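Local coordinates for protein glutathione transferase (Phanerochaete chrysosporium, PDB 4F0C) that binds oxidized glutathione disulfide and, as a glutathione transferase of the fungal Ure2pA group, probably uses glutathione to modify or reduce other molecules, at residues F96-I101 against L161-L166; T103-F108 against I171-W176; D22-E27 against L166-I171. One frame throughout, in Å; residues are numbered along the deposited sequence.

Interaction 1. Residues F96-I101 against L161-L166; sequences FDDKII and LVADKL. With SO4 (sulfate ion), chain F.
Val162 and Ile101 meet methyl to methyl where a loop of the helical domain of the glutathione transferase fold closes against the first turns of helix 96-126. The two branched side chains approach at a slant, and Ile101 CG2 lies 3.9 Å from Val162 CG2. Ile101 presents this branch because CG2 stands anti to its own backbone N, while CG1 and CD1 lead off from the loop; Val70 of the second subunit packs on the same residue. The other methyl, Val162 CG1, anti to the backbone N (chi1 -173°), also lies near Ile101 CG2 but is closest to Asp98 O, at 3.7 Å. An alanine in place of Val162 would probably leave Ile101 CG2 without its methyl partner and open a gap beside Trp105, which also packs on this valine. Beyond Val162 the chain reverses in a beta turn whose corner residues, Ala163 and Asp164, both have left-handed (positive phi) backbone conformation, closed by a bond from Lys165 N to Val162 O. No hydrogen bond spans the two segments: here loop and helix meet by van der Waals contact, while Lys165 NZ ties the loop to His89 O and Ser92 O. At the helix start Phe96 N donates to a sulfate ion, probably from the crystallisation liquor, and nearer the loop the carboxylate of Asp98 lies against a lone methyl, OD2 being 3.7 Å from Ala163 CB.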
loop_
_atom_site.group_PDB
_atom_site.type_symbol
_atom_site.label_atom_id
_atom_site.label_comp_id
_atom_site.label_asym_id
_atom_site.label_seq_id
_atom_site.Cartn_x
_atom_site.Cartn_y
_atom_site.Cartn_z
ATOM N N PHE A 96 -2.682 -7.201 -20.352
ATOM C CA PHE A 96 -3.191 -7.509 -19.014
ATOM C C PHE A 96 -2.109 -8.088 -18.101
ATOM O O PHE A 96 -1.929 -7.617 -16.960
ATOM C CB PHE A 96 -4.374 -8.482 -19.043
ATOM C CG PHE A 96 -4.734 -8.964 -17.681
ATOM C CD1 PHE A 96 -5.359 -8.111 -16.784
ATOM C CD2 PHE A 96 -4.346 -10.218 -17.250
ATOM C CE1 PHE A 96 -5.661 -8.524 -15.486
ATOM C CE2 PHE A 96 -4.650 -10.638 -15.960
ATOM C CZ PHE A 96 -5.313 -9.780 -15.079
ATOM N N ASP A 97 -1.378 -9.084 -18.599
ATOM C CA ASP A 97 -0.356 -9.739 -17.788
ATOM C C ASP A 97 0.662 -8.741 -17.276
ATOM O O ASP A 97 1.051 -8.798 -16.113
ATOM C CB ASP A 97 0.369 -10.834 -18.585
ATOM C CG ASP A 97 -0.508 -12.060 -18.859
ATOM O OD1 ASP A 97 -1.728 -12.042 -18.564
ATOM O OD2 ASP A 97 0.044 -13.035 -19.423
ATOM N N ASP A 98 1.090 -7.815 -18.130
ATOM C CA ASP A 98 2.062 -6.824 -17.689
ATOM C C ASP A 98 1.425 -5.818 -16.713
ATOM O O ASP A 98 2.042 -5.427 -15.710
ATOM C CB ASP A 98 2.667 -6.059 -18.881
ATOM C CG ASP A 98 3.628 -6.904 -19.712
ATOM O OD1 ASP A 98 4.108 -7.942 -19.220
ATOM O OD2 ASP A 98 3.944 -6.485 -20.847
ATOM N N LYS A 99 0.207 -5.372 -17.014
ATOM C CA LYS A 99 -0.466 -4.414 -16.138
ATOM C C LYS A 99 -0.639 -4.926 -14.709
ATOM O O LYS A 99 -0.444 -4.176 -13.744
ATOM C CB LYS A 99 -1.842 -4.031 -16.689
ATOM C CG LYS A 99 -1.802 -3.070 -17.877
ATOM C CD LYS A 99 -3.237 -2.829 -18.390
ATOM C CE LYS A 99 -3.259 -1.973 -19.637
ATOM N NZ LYS A 99 -4.709 -1.746 -20.019
ATOM N N ILE A 100 -1.046 -6.174 -14.563
ATOM C CA ILE A 100 -1.301 -6.666 -13.213
ATOM C C ILE A 100 0.008 -6.801 -12.427
ATOM O O ILE A 100 0.049 -6.566 -11.200
ATOM C CB ILE A 100 -2.121 -7.953 -13.187
ATOM C CG1 ILE A 100 -2.596 -8.262 -11.753
ATOM C CG2 ILE A 100 -1.360 -9.153 -13.867
ATOM C CD1 ILE A 100 -3.525 -7.177 -11.162
ATOM N N ILE A 101 1.089 -7.142 -13.124
ATOM C CA ILE A 101 2.374 -7.250 -12.427
ATOM C C ILE A 101 2.925 -5.844 -12.119
ATOM O O ILE A 101 3.509 -5.614 -11.056
ATOM C CB ILE A 101 3.381 -8.089 -13.272
ATOM C CG1 ILE A 101 2.852 -9.519 -13.428
ATOM C CG2 ILE A 101 4.807 -8.053 -12.637
ATOM C CD1 ILE A 101 2.524 -10.231 -12.059
ATOM N N LEU A 161 11.639 -3.399 -13.229
ATOM C CA LEU A 161 10.773 -4.349 -12.512
ATOM C C LEU A 161 9.812 -5.131 -13.406
ATOM O O LEU A 161 9.589 -6.307 -13.173
ATOM C CB LEU A 161 9.965 -3.635 -11.418
ATOM C CG LEU A 161 10.881 -3.165 -10.285
ATOM C CD1 LEU A 161 10.108 -2.241 -9.320
ATOM C CD2 LEU A 161 11.473 -4.349 -9.527
ATOM N N VAL A 162 9.252 -4.489 -14.430
ATOM C CA VAL A 162 8.230 -5.162 -15.244
ATOM C C VAL A 162 8.482 -4.985 -16.702
ATOM O O VAL A 162 8.841 -3.893 -17.137
ATOM C CB VAL A 162 6.806 -4.595 -14.955
ATOM C CG1 VAL A 162 5.750 -5.433 -15.686
ATOM C CG2 VAL A 162 6.549 -4.601 -13.406
ATOM N N ALA A 163 8.301 -6.066 -17.463
ATOM C CA ALA A 163 8.291 -5.995 -18.922
ATOM C C ALA A 163 9.584 -5.468 -19.546
ATOM O O ALA A 163 9.570 -5.023 -20.698
ATOM C CB ALA A 163 7.089 -5.160 -19.415
ATOM N N ASP A 164 10.674 -5.504 -18.787
ATOM C CA ASP A 164 11.989 -5.072 -19.271
ATOM C C ASP A 164 11.943 -3.653 -19.848
ATOM O O ASP A 164 12.645 -3.339 -20.814
ATOM C CB ASP A 164 12.554 -6.060 -20.318
ATOM C CG ASP A 164 13.050 -7.356 -19.689
ATOM O OD1 ASP A 164 13.208 -7.430 -18.445
ATOM O OD2 ASP A 164 13.326 -8.304 -20.451
ATOM N N LYS A 165 11.111 -2.801 -19.254
ATOM C CA LYS A 165 11.088 -1.407 -19.653
ATOM C C LYS A 165 10.808 -0.552 -18.425
ATOM O O LYS A 165 10.155 -0.977 -17.473
ATOM C CB LYS A 165 10.012 -1.179 -20.720
ATOM C CG LYS A 165 8.605 -1.537 -20.239
ATOM C CD LYS A 165 7.534 -1.468 -21.363
ATOM C CE LYS A 165 7.110 -0.030 -21.650
ATOM N NZ LYS A 165 6.110 0.048 -22.737
ATOM N N LEU A 166 11.301 0.677 -18.457
ATOM C CA LEU A 166 11.028 1.606 -17.374
ATOM C C LEU A 166 9.519 1.851 -17.276
ATOM O O LEU A 166 8.882 2.144 -18.290
ATOM C CB LEU A 166 11.748 2.929 -17.672
ATOM C CG LEU A 166 11.315 4.116 -16.819
ATOM C CD1 LEU A 166 11.795 3.912 -15.402
ATOM C CD2 LEU A 166 11.909 5.422 -17.416
HETATM S S SO4 F . -4.403 -8.154 -23.125
HETATM O O1 SO4 F . -5.595 -8.973 -23.330
HETATM O O2 SO4 F . -4.795 -6.951 -22.396
HETATM O O3 SO4 F . -3.423 -8.933 -22.376
HETATM O O4 SO4 F . -3.825 -7.774 -24.409
#

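Interaction 2. Residues T103-F108 against I171-W176; sequences TQWLFF and ISFVIW. With GDS (oxidized glutathione disulfide), chain B; SO4 (sulfate ion), chain C.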
loop_
_atom_site.group_PDB
_atom_site.type_symbol
_atom_site.label_atom_id
_atom_site.label_comp_id
_atom_site.label_asym_id
_atom_site.label_seq_id
_atom_site.Cartn_x
_atom_site.Cartn_y
_atom_site.Cartn_z
ATOM N N THR A 103 1.065 -3.406 -11.355
ATOM C CA THR A 103 0.234 -3.082 -10.190
ATOM C C THR A 103 0.714 -3.780 -8.910
ATOM O O THR A 103 0.739 -3.182 -7.828
ATOM C CB THR A 103 -1.246 -3.364 -10.491
ATOM O OG1 THR A 103 -1.660 -2.445 -11.490
ATOM C CG2 THR A 103 -2.145 -3.159 -9.268
ATOM N N GLN A 104 1.084 -5.046 -9.038
ATOM C CA GLN A 104 1.666 -5.781 -7.916
ATOM C C GLN A 104 2.888 -5.041 -7.336
ATOM O O GLN A 104 2.990 -4.857 -6.137
ATOM C CB GLN A 104 2.107 -7.151 -8.411
ATOM C CG GLN A 104 2.922 -8.003 -7.403
ATOM C CD GLN A 104 3.599 -9.148 -8.117
ATOM O OE1 GLN A 104 3.036 -10.241 -8.228
ATOM N NE2 GLN A 104 4.822 -8.880 -8.669
ATOM N N TRP A 105 3.824 -4.636 -8.201
ATOM C CA TRP A 105 4.998 -3.913 -7.734
ATOM C C TRP A 105 4.625 -2.568 -7.110
ATOM O O TRP A 105 5.253 -2.155 -6.139
ATOM C CB TRP A 105 6.034 -3.757 -8.854
ATOM C CG TRP A 105 6.790 -5.071 -9.036
ATOM C CD1 TRP A 105 6.567 -6.019 -9.993
ATOM C CD2 TRP A 105 7.825 -5.573 -8.189
ATOM N NE1 TRP A 105 7.433 -7.085 -9.813
ATOM C CE2 TRP A 105 8.211 -6.832 -8.703
ATOM C CE3 TRP A 105 8.486 -5.058 -7.055
ATOM C CZ2 TRP A 105 9.236 -7.603 -8.122
ATOM C CZ3 TRP A 105 9.508 -5.836 -6.455
ATOM C CH2 TRP A 105 9.849 -7.101 -6.986
ATOM N N LEU A 106 3.624 -1.887 -7.663
ATOM C CA LEU A 106 3.135 -0.643 -7.037
ATOM C C LEU A 106 2.579 -0.902 -5.628
ATOM O O LEU A 106 2.833 -0.130 -4.688
ATOM C CB LEU A 106 2.074 0.064 -7.904
ATOM C CG LEU A 106 2.644 0.660 -9.193
ATOM C CD1 LEU A 106 1.511 0.997 -10.205
ATOM C CD2 LEU A 106 3.433 1.920 -8.829
ATOM N N PHE A 107 1.819 -1.979 -5.479
ATOM C CA PHE A 107 1.313 -2.332 -4.151
ATOM C C PHE A 107 2.447 -2.665 -3.206
ATOM O O PHE A 107 2.373 -2.345 -2.007
ATOM C CB PHE A 107 0.270 -3.464 -4.190
ATOM C CG PHE A 107 -1.146 -2.940 -4.409
ATOM C CD1 PHE A 107 -1.883 -2.405 -3.334
ATOM C CD2 PHE A 107 -1.706 -2.916 -5.680
ATOM C CE1 PHE A 107 -3.178 -1.878 -3.542
ATOM C CE2 PHE A 107 -2.996 -2.405 -5.899
ATOM C CZ PHE A 107 -3.729 -1.874 -4.843
ATOM N N PHE A 108 3.491 -3.299 -3.728
ATOM C CA PHE A 108 4.660 -3.573 -2.875
ATOM C C PHE A 108 5.320 -2.257 -2.432
ATOM O O PHE A 108 5.672 -2.078 -1.261
ATOM C CB PHE A 108 5.667 -4.520 -3.554
ATOM C CG PHE A 108 6.944 -4.723 -2.743
ATOM C CD1 PHE A 108 6.878 -5.071 -1.410
ATOM C CD2 PHE A 108 8.192 -4.538 -3.319
ATOM C CE1 PHE A 108 8.068 -5.258 -0.625
ATOM C CE2 PHE A 108 9.379 -4.729 -2.561
ATOM C CZ PHE A 108 9.306 -5.087 -1.208
ATOM N N ILE A 171 9.526 3.983 -11.021
ATOM C CA ILE A 171 9.579 5.381 -10.605
ATOM C C ILE A 171 9.039 5.536 -9.184
ATOM O O ILE A 171 9.549 6.346 -8.401
ATOM C CB ILE A 171 8.798 6.294 -11.580
ATOM C CG1 ILE A 171 9.468 6.271 -12.970
ATOM C CG2 ILE A 171 8.711 7.747 -11.048
ATOM C CD1 ILE A 171 8.612 6.986 -14.045
ATOM N N SER A 172 8.033 4.729 -8.849
ATOM C CA SER A 172 7.352 4.850 -7.559
ATOM C C SER A 172 8.287 4.632 -6.368
ATOM O O SER A 172 8.020 5.140 -5.285
ATOM C CB SER A 172 6.153 3.867 -7.482
ATOM O OG SER A 172 6.643 2.541 -7.280
ATOM N N PHE A 173 9.391 3.904 -6.574
ATOM C CA PHE A 173 10.333 3.593 -5.492
ATOM C C PHE A 173 11.405 4.652 -5.276
ATOM O O PHE A 173 12.114 4.621 -4.255
ATOM C CB PHE A 173 11.091 2.268 -5.768
ATOM C CG PHE A 173 10.279 1.028 -5.530
ATOM C CD1 PHE A 173 10.363 0.355 -4.324
ATOM C CD2 PHE A 173 9.468 0.502 -6.530
ATOM C CE1 PHE A 173 9.618 -0.806 -4.108
ATOM C CE2 PHE A 173 8.724 -0.648 -6.322
ATOM C CZ PHE A 173 8.813 -1.323 -5.105
ATOM N N VAL A 174 11.565 5.554 -6.242
ATOM C CA VAL A 174 12.754 6.401 -6.276
ATOM C C VAL A 174 12.859 7.307 -5.053
ATOM O O VAL A 174 13.906 7.343 -4.404
ATOM C CB VAL A 174 12.813 7.245 -7.576
ATOM C CG1 VAL A 174 13.957 8.266 -7.484
ATOM C CG2 VAL A 174 13.029 6.310 -8.776
ATOM N N ILE A 175 11.787 8.042 -4.734
ATOM C CA ILE A 175 11.928 9.099 -3.712
ATOM C C ILE A 175 12.257 8.531 -2.316
ATOM O O ILE A 175 13.170 9.039 -1.645
ATOM C CB ILE A 175 10.754 10.117 -3.686
ATOM C CG1 ILE A 175 11.114 11.342 -2.822
ATOM C CG2 ILE A 175 9.432 9.453 -3.225
ATOM C CD1 ILE A 175 12.188 12.269 -3.435
ATOM N N TRP A 176 11.579 7.452 -1.912
ATOM C CA TRP A 176 11.902 6.844 -0.617
ATOM C C TRP A 176 13.279 6.181 -0.609
ATOM O O TRP A 176 13.954 6.161 0.431
ATOM C CB TRP A 176 10.837 5.841 -0.182
ATOM C CG TRP A 176 9.630 6.476 0.475
ATOM C CD1 TRP A 176 8.365 6.590 -0.054
ATOM C CD2 TRP A 176 9.574 7.076 1.783
ATOM N NE1 TRP A 176 7.545 7.223 0.845
ATOM C CE2 TRP A 176 8.252 7.518 1.982
ATOM C CE3 TRP A 176 10.514 7.253 2.817
ATOM C CZ2 TRP A 176 7.842 8.150 3.158
ATOM C CZ3 TRP A 176 10.109 7.883 3.989
ATOM C CH2 TRP A 176 8.787 8.320 4.152
HETATM N N1 GDS B . -0.031 5.979 1.216
HETATM C CA1 GDS B . -0.038 7.485 1.084
HETATM C C1 GDS B . 0.443 7.935 -0.353
HETATM O OE1 GDS B . 1.328 7.250 -0.948
HETATM O OE2 GDS B . -0.149 8.930 -0.861
HETATM C CB1 GDS B . 0.876 8.171 2.159
HETATM C CG1 GDS B . 0.851 9.711 2.013
HETATM C CD1 GDS B . 1.597 10.318 3.158
HETATM O O1 GDS B . 2.160 9.690 4.039
HETATM N N2 GDS B . 1.610 11.699 3.144
HETATM C CA2 GDS B . 2.272 12.475 4.211
HETATM C C2 GDS B . 1.268 13.362 4.907
HETATM O O2 GDS B . 0.429 13.979 4.243
HETATM C CB2 GDS B . 3.319 13.447 3.617
HETATM S SG2 GDS B . 4.754 12.519 3.030
HETATM N N3 GDS B . 1.398 13.499 6.243
HETATM C CA3 GDS B . 0.498 14.366 6.951
HETATM C C3 GDS B . -0.032 13.687 8.209
HETATM O OE3 GDS B . -0.629 14.395 9.049
HETATM O OE4 GDS B . 0.121 12.453 8.257
HETATM N N4 GDS B . 4.138 7.895 5.059
HETATM C CA4 GDS B . 4.078 6.431 4.955
HETATM C C4 GDS B . 3.955 6.053 3.449
HETATM O OE5 GDS B . 4.496 6.802 2.595
HETATM O OE6 GDS B . 3.325 5.002 3.209
HETATM C C5 GDS B . 4.891 8.502 6.033
HETATM O O5 GDS B . 5.559 7.884 6.864
HETATM C CA5 GDS B . 4.917 10.025 6.066
HETATM N N5 GDS B . 5.156 10.513 7.454
HETATM C CB5 GDS B . 6.037 10.489 5.129
HETATM S SG5 GDS B . 5.914 12.293 4.821
HETATM C CA6 GDS B . 2.313 11.006 10.412
HETATM C C6 GDS B . 2.890 9.958 11.447
HETATM O OE7 GDS B . 2.409 9.936 12.601
HETATM O OE8 GDS B . 3.793 9.199 11.034
HETATM N N6 GDS B . 0.990 11.460 10.840
HETATM C CB6 GDS B . 3.346 12.167 10.309
HETATM C CG6 GDS B . 4.591 11.790 9.491
HETATM C CD6 GDS B . 4.209 11.357 8.082
HETATM O O6 GDS B . 3.190 11.705 7.474
HETATM S S SO4 C . 7.599 -10.849 -10.495
HETATM O O1 SO4 C . 6.908 -10.796 -9.198
HETATM O O2 SO4 C . 6.800 -11.562 -11.467
HETATM O O3 SO4 C . 7.758 -9.533 -11.157
HETATM O O4 SO4 C . 8.885 -11.438 -10.252
#
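Phe173 pushes its ring end against Trp105 and Phe108, a buried aromatic contact in the helical domain between helix 96-126 and the break in the chain that separates helix 168-172 from helix 174-184. Its CZ atom does most of the touching. CZ comes 3.7 Å from Phe108 CD2, which lies near the plane of the Phe173 ring, at its edge; the ring planes stand 51° apart. Phe108 reaches this place because its CG is anti to the backbone N (chi1 175°), which carries the ring outward from the helix and brings CD2 up to Phe173. CZ also nears the rim of the indole, 4.2 Å from Trp105 CE3, while the carbonyl oxygen of Trp105 sits close to CZ and CE2. Next to this, Leu106 CD2 packs 3.6 Å from Ser172 CB, and the serine hydroxyl is engaged with Ala169 O.

The far edge of the indole is polar. Trp105 NE1 points in the ring plane at a sulfate oxygen, O3, 2.8 Å away and nearly straight at 168°. The amide of Gln104 donates from NE2 to O1 of the same ion, which Arg158 of the same chain and Trp72 of the second subunit also hold. At the other end of the contact Trp176 lies beside the bound glutathione disulfide, its CZ2 3.6 Å from the ligand CB5.

The centre is mainly apolar side-chain packing, with no hydrogen bond between the segments, whereas Trp105 joins that core with one edge and turns its N-H outward to an anion at the subunit interface.

Interaction 3. Residues D22-E27 against L166-I171; sequences DMLLRE and LTIADI
Leu24 and Ile168 interlock where helix 18-28 of the thioredoxin-like domain meets helix 168-172 of the helical domain, the interdomain face of the glutathione transferase fold. The apolar contacts carry this junction. Both methyls of Leu24 straddle one branch of the isoleucine: CD2 lies 3.8 Å from Ile168 CG2, and CD1 is equally near. The fork faces that way because Leu24 CG is anti to the backbone N (chi1 175°), laying the side chain beside the carbonyl carbon. One position earlier, Met23 CB rests 4.0 Å from Ile171 CG2, whereas the extended thioether runs on toward Val174. Leu78 and Ile81 of helix 74-85 pack on Leu24, so the apolar core continues behind it.

No polar bond crosses between the two segments; those formed lie within each segment or go to other parts of the chain. Thr167 and Asp170 form the N-terminal capping box familiar from the glutathione transferase family. Ala169 N donates to Thr167 OG1 at 3.1 Å, and in return Thr167 N donates to Asp170 OD2, nearly straight at 166°, using the lone pair that faces away from the other oxygen. That other oxygen, OD1, accepts from Leu161 N and Trp203 NE1. Three N-H groups thus surround a buried carboxylate, which would be expected to favour its charged form.

Salt bridges supply the third kind of interaction. Glu27 pairs with Arg210, and Arg26 reaches back one turn to grip Asp22 side-on with two nitrogens, one to each oxygen. The two bonds differ: Asp22 OD2, 3.0 Å from Arg26 NH2, lies 22° out of the guanidinium plane, while Asp22 OD1 lies almost in that plane, 2.7 Å from Arg26 NE.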
loop_
_atom_site.group_PDB
_atom_site.type_symbol
_atom_site.label_atom_id
_atom_site.label_comp_id
_atom_site.label_asym_id
_atom_site.label_seq_id
_atom_site.Cartn_x
_atom_site.Cartn_y
_atom_site.Cartn_z
ATOM N N ASP A 22 5.147 14.293 -9.031
ATOM C CA ASP A 22 5.951 15.331 -9.688
ATOM C C ASP A 22 6.896 14.721 -10.750
ATOM O O ASP A 22 6.972 15.212 -11.885
ATOM C CB ASP A 22 6.728 16.107 -8.612
ATOM C CG ASP A 22 7.572 17.249 -9.187
ATOM O OD1 ASP A 22 8.716 16.998 -9.650
ATOM O OD2 ASP A 22 7.083 18.390 -9.150
ATOM N N MET A 23 7.621 13.654 -10.386
ATOM C CA MET A 23 8.525 12.979 -11.343
ATOM C C MET A 23 7.786 12.526 -12.610
ATOM O O MET A 23 8.242 12.783 -13.716
ATOM C CB MET A 23 9.155 11.738 -10.707
ATOM C CG MET A 23 10.265 12.064 -9.733
ATOM S SD MET A 23 10.842 10.627 -8.798
ATOM C CE MET A 23 11.848 11.484 -7.572
ATOM N N LEU A 24 6.658 11.838 -12.435
ATOM C CA LEU A 24 5.908 11.337 -13.594
ATOM C C LEU A 24 5.377 12.459 -14.475
ATOM O O LEU A 24 5.437 12.374 -15.702
ATOM C CB LEU A 24 4.763 10.388 -13.168
ATOM C CG LEU A 24 3.857 9.932 -14.339
ATOM C CD1 LEU A 24 4.696 9.094 -15.322
ATOM C CD2 LEU A 24 2.729 9.079 -13.770
ATOM N N LEU A 25 4.856 13.514 -13.851
ATOM C CA LEU A 25 4.329 14.637 -14.633
ATOM C C LEU A 25 5.454 15.276 -15.469
ATOM O O LEU A 25 5.242 15.625 -16.634
ATOM C CB LEU A 25 3.686 15.685 -13.717
ATOM C CG LEU A 25 2.368 15.256 -13.044
ATOM C CD1 LEU A 25 1.981 16.286 -11.994
ATOM C CD2 LEU A 25 1.239 15.091 -14.056
ATOM N N ARG A 26 6.642 15.422 -14.872
ATOM C CA ARG A 26 7.784 15.971 -15.622
ATOM C C ARG A 26 8.210 15.040 -16.755
ATOM O O ARG A 26 8.513 15.508 -17.843
ATOM C CB ARG A 26 8.977 16.269 -14.710
ATOM C CG ARG A 26 8.723 17.394 -13.722
ATOM C CD ARG A 26 9.957 17.746 -12.836
ATOM N NE ARG A 26 9.454 18.533 -11.716
ATOM C CZ ARG A 26 9.268 19.848 -11.732
ATOM N NH1 ARG A 26 9.643 20.579 -12.780
ATOM N NH2 ARG A 26 8.725 20.438 -10.671
ATOM N N GLU A 27 8.263 13.733 -16.482
ATOM C CA GLU A 27 8.630 12.738 -17.510
ATOM C C GLU A 27 7.706 12.822 -18.725
ATOM O O GLU A 27 8.150 12.702 -19.867
ATOM C CB GLU A 27 8.565 11.298 -16.942
ATOM C CG GLU A 27 9.694 10.935 -15.974
ATOM C CD GLU A 27 11.024 10.585 -16.668
ATOM O OE1 GLU A 27 11.236 10.953 -17.834
ATOM O OE2 GLU A 27 11.863 9.921 -16.031
ATOM N N LEU A 166 11.301 0.677 -18.457
ATOM C CA LEU A 166 11.028 1.606 -17.374
ATOM C C LEU A 166 9.519 1.851 -17.276
ATOM O O LEU A 166 8.882 2.144 -18.290
ATOM C CB LEU A 166 11.748 2.929 -17.672
ATOM C CG LEU A 166 11.315 4.116 -16.819
ATOM C CD1 LEU A 166 11.795 3.912 -15.402
ATOM C CD2 LEU A 166 11.909 5.422 -17.416
ATOM N N THR A 167 8.943 1.724 -16.074
ATOM C CA THR A 167 7.522 2.078 -15.857
ATOM C C THR A 167 7.333 2.825 -14.527
ATOM O O THR A 167 8.289 3.022 -13.764
ATOM C CB THR A 167 6.602 0.829 -15.789
ATOM O OG1 THR A 167 6.933 0.051 -14.621
ATOM C CG2 THR A 167 6.766 -0.045 -17.054
ATOM N N ILE A 168 6.102 3.224 -14.237
ATOM C CA ILE A 168 5.813 3.841 -12.955
ATOM C C ILE A 168 6.102 2.885 -11.788
ATOM O O ILE A 168 6.276 3.353 -10.667
ATOM C CB ILE A 168 4.363 4.386 -12.875
ATOM C CG1 ILE A 168 3.344 3.312 -13.346
ATOM C CG2 ILE A 168 4.265 5.653 -13.748
ATOM C CD1 ILE A 168 1.877 3.626 -12.879
ATOM N N ALA A 169 6.173 1.572 -12.041
ATOM C CA ALA A 169 6.567 0.672 -10.937
ATOM C C ALA A 169 7.955 1.070 -10.448
ATOM O O ALA A 169 8.154 1.226 -9.252
ATOM C CB ALA A 169 6.536 -0.803 -11.321
ATOM N N ASP A 170 8.904 1.276 -11.365
ATOM C CA ASP A 170 10.255 1.680 -10.956
ATOM C C ASP A 170 10.238 3.067 -10.356
ATOM O O ASP A 170 10.854 3.315 -9.306
ATOM C CB ASP A 170 11.230 1.652 -12.156
ATOM C CG ASP A 170 11.161 0.336 -12.919
ATOM O OD1 ASP A 170 11.809 -0.632 -12.462
ATOM O OD2 ASP A 170 10.421 0.265 -13.932
ATOM N N ILE A 171 9.526 3.983 -11.021
ATOM C CA ILE A 171 9.579 5.381 -10.605
ATOM C C ILE A 171 9.039 5.536 -9.184
ATOM O O ILE A 171 9.549 6.346 -8.401
ATOM C CB ILE A 171 8.798 6.294 -11.580
ATOM C CG1 ILE A 171 9.468 6.271 -12.970
ATOM C CG2 ILE A 171 8.711 7.747 -11.048
ATOM C CD1 ILE A 171 8.612 6.986 -14.045
#

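Overall arrangement
The three contacts sit close together, with centres 10 to 14 Å apart, and share a few elements of the helical domain. Helix 96-126 serves interactions 1 and 2, and helix 168-172 serves interactions 2 and 3. Along the chain, interaction 3 spans the longest loop and encloses interaction 1, while interaction 2 crosses both. Interactions 1 and 3 have Leu166 in common, and interactions 2 and 3 have Ile171. They also touch directly: Leu161 packs on Phe173 and Trp105, and Leu106 lies against Ile168. Interaction 3 alone joins the thioredoxin-like domain to the helical one, whereas interactions 1 and 2 also border the second subunit. Domain interface, helical core and dimer surface are thus linked within one small region.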